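Local coordinates for galactose-1-phosphate uridylyltransferase (Bacillus cereus, PDB 4QVU), which binds a zinc ion and has a HIT-like fold, and may act as a hexose-1-phosphate uridylyltransferase, though its function is unproven, at residues C70-H73 with I74-T78. Residues are numbered along the deposited sequence; the frame is centred on the assembly and turned at random.
Sequences CEDH and IATYT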
loop_
_atom_site.group_PDB
_atom_site.type_symbol
_atom_site.label_atom_id
_atom_site.label_comp_id
_atom_site.label_asym_id
_atom_site.label_seq_id
_atom_site.Cartn_x
_atom_site.Cartn_y
_atom_site.Cartn_z
ATOM N N CYS A 70 -6.700 -40.218 -0.792
ATOM C CA CYS A 70 -7.201 -39.007 -1.462
ATOM C C CYS A 70 -8.249 -38.266 -0.589
ATOM O O CYS A 70 -8.777 -37.237 -1.024
ATOM C CB CYS A 70 -7.778 -39.355 -2.832
ATOM S SG CYS A 70 -9.082 -40.613 -2.793
ATOM N N GLU A 71 -8.514 -38.759 0.641
ATOM C CA GLU A 71 -9.480 -38.159 1.568
ATOM C C GLU A 71 -8.780 -37.238 2.603
ATOM O O GLU A 71 -9.297 -36.156 2.891
ATOM C CB GLU A 71 -10.271 -39.265 2.286
ATOM C CG GLU A 71 -11.513 -38.794 3.030
ATOM C CD GLU A 71 -12.315 -39.860 3.758
ATOM O OE1 GLU A 71 -11.880 -41.037 3.790
ATOM O OE2 GLU A 71 -13.383 -39.513 4.310
ATOM N N ASP A 72 -7.621 -37.670 3.152
ATOM C CA ASP A 72 -6.858 -36.947 4.178
ATOM C C ASP A 72 -6.105 -35.721 3.645
ATOM O O ASP A 72 -5.709 -35.673 2.476
ATOM C CB ASP A 72 -5.842 -37.881 4.848
ATOM C CG ASP A 72 -6.412 -38.804 5.905
ATOM O OD1 ASP A 72 -7.580 -39.227 5.762
ATOM O OD2 ASP A 72 -5.678 -39.131 6.862
ATOM N N HIS A 73 -5.912 -34.736 4.553
ATOM C CA HIS A 73 -5.193 -33.470 4.377
ATOM C C HIS A 73 -4.706 -32.969 5.779
ATOM O O HIS A 73 -4.933 -33.675 6.770
ATOM C CB HIS A 73 -6.054 -32.428 3.636
ATOM C CG HIS A 73 -7.299 -31.998 4.348
ATOM N ND1 HIS A 73 -8.422 -32.798 4.381
ATOM C CD2 HIS A 73 -7.581 -30.824 4.958
ATOM C CE1 HIS A 73 -9.335 -32.109 5.042
ATOM N NE2 HIS A 73 -8.877 -30.913 5.402
ATOM N N ILE A 74 -4.004 -31.796 5.854
ATOM C CA ILE A 74 -3.396 -31.233 7.080
ATOM C C ILE A 74 -4.399 -31.213 8.270
ATOM O O ILE A 74 -4.024 -31.667 9.353
ATOM C CB ILE A 74 -2.799 -29.818 6.840
ATOM C CG1 ILE A 74 -1.529 -29.922 5.964
ATOM C CG2 ILE A 74 -2.486 -29.090 8.155
ATOM C CD1 ILE A 74 -0.840 -28.620 5.598
ATOM N N ALA A 75 -5.640 -30.725 8.075
ATOM C CA ALA A 75 -6.660 -30.637 9.132
ATOM C C ALA A 75 -7.056 -32.018 9.732
ATOM O O ALA A 75 -7.422 -32.075 10.909
ATOM C CB ALA A 75 -7.903 -29.958 8.594
ATOM N N THR A 76 -6.961 -33.110 8.939
ATOM C CA THR A 76 -7.345 -34.477 9.326
ATOM C C THR A 76 -6.168 -35.268 9.963
ATOM O O THR A 76 -6.424 -35.996 10.927
ATOM C CB THR A 76 -7.878 -35.213 8.078
ATOM O OG1 THR A 76 -9.073 -34.564 7.658
ATOM C CG2 THR A 76 -8.199 -36.679 8.321
ATOM N N TYR A 77 -4.915 -35.143 9.436
ATOM C CA TYR A 77 -3.714 -35.897 9.872
ATOM C C TYR A 77 -3.521 -35.995 11.393
ATOM O O TYR A 77 -3.793 -35.033 12.118
ATOM C CB TYR A 77 -2.408 -35.291 9.315
ATOM C CG TYR A 77 -2.299 -35.197 7.809
ATOM C CD1 TYR A 77 -2.854 -36.176 6.987
ATOM C CD2 TYR A 77 -1.539 -34.200 7.208
ATOM C CE1 TYR A 77 -2.751 -36.098 5.601
ATOM C CE2 TYR A 77 -1.425 -34.112 5.822
ATOM C CZ TYR A 77 -2.030 -35.067 5.023
ATOM O OH TYR A 77 -1.936 -34.986 3.659
ATOM N N THR A 78 -2.980 -37.147 11.858
ATOM C CA THR A 78 -2.644 -37.359 13.272
ATOM C C THR A 78 -1.446 -36.467 13.636
ATOM O O THR A 78 -0.745 -35.989 12.735
ATOM C CB THR A 78 -2.363 -38.846 13.587
ATOM O OG1 THR A 78 -1.286 -39.328 12.781
ATOM C CG2 THR A 78 -3.589 -39.731 13.429
#
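A single helical turn, in the loop that leads from strand 59-65 to helix 79-97 of the HIT-like fold, is closed by the carbonyl of His73 and the amides of Thr76 and Tyr77. Tyr77 N donates to His73 O at 3.0 Å almost in line with the C=O bond (167° at the oxygen), an i+4 to i bond. Thr76 N, also 3.0 Å from His73 O, approaches from above the carbonyl plane, so two amides grip one oxygen. Ile74 to Thr76 have helical backbone angles, and the chain extends again at Tyr77 before Thr78, at the N-cap of helix 79-97, where its OG1 makes a weak hydrogen bond to His81 N. With Tyr77 CG beside its own backbone N and anti to the carbonyl carbon (chi1 -58°), the ring turns one face to the turn, and His73 O lies 3.1 Å above its plane, over the centre. Tyr77 CE1 meets Asp72 CB at 3.6 Å, while its hydroxyl is hydrogen-bonded to Glu66. Thr76 CG2 packs 3.7 Å from Asp72 OD1, the two side chains crossing at about a right angle. The His73 imidazole meets Ala75 and Thr76 obliquely, NE2 being 3.5 Å from Ala75 CB and CE1 3.6 Å from Thr76 OG1. Helix 179-195 adjoins the turn: Gln187 NE2 and Arg191 NE hydrogen-bond to the carbonyl oxygens of Ile74 and Ala75, respectively.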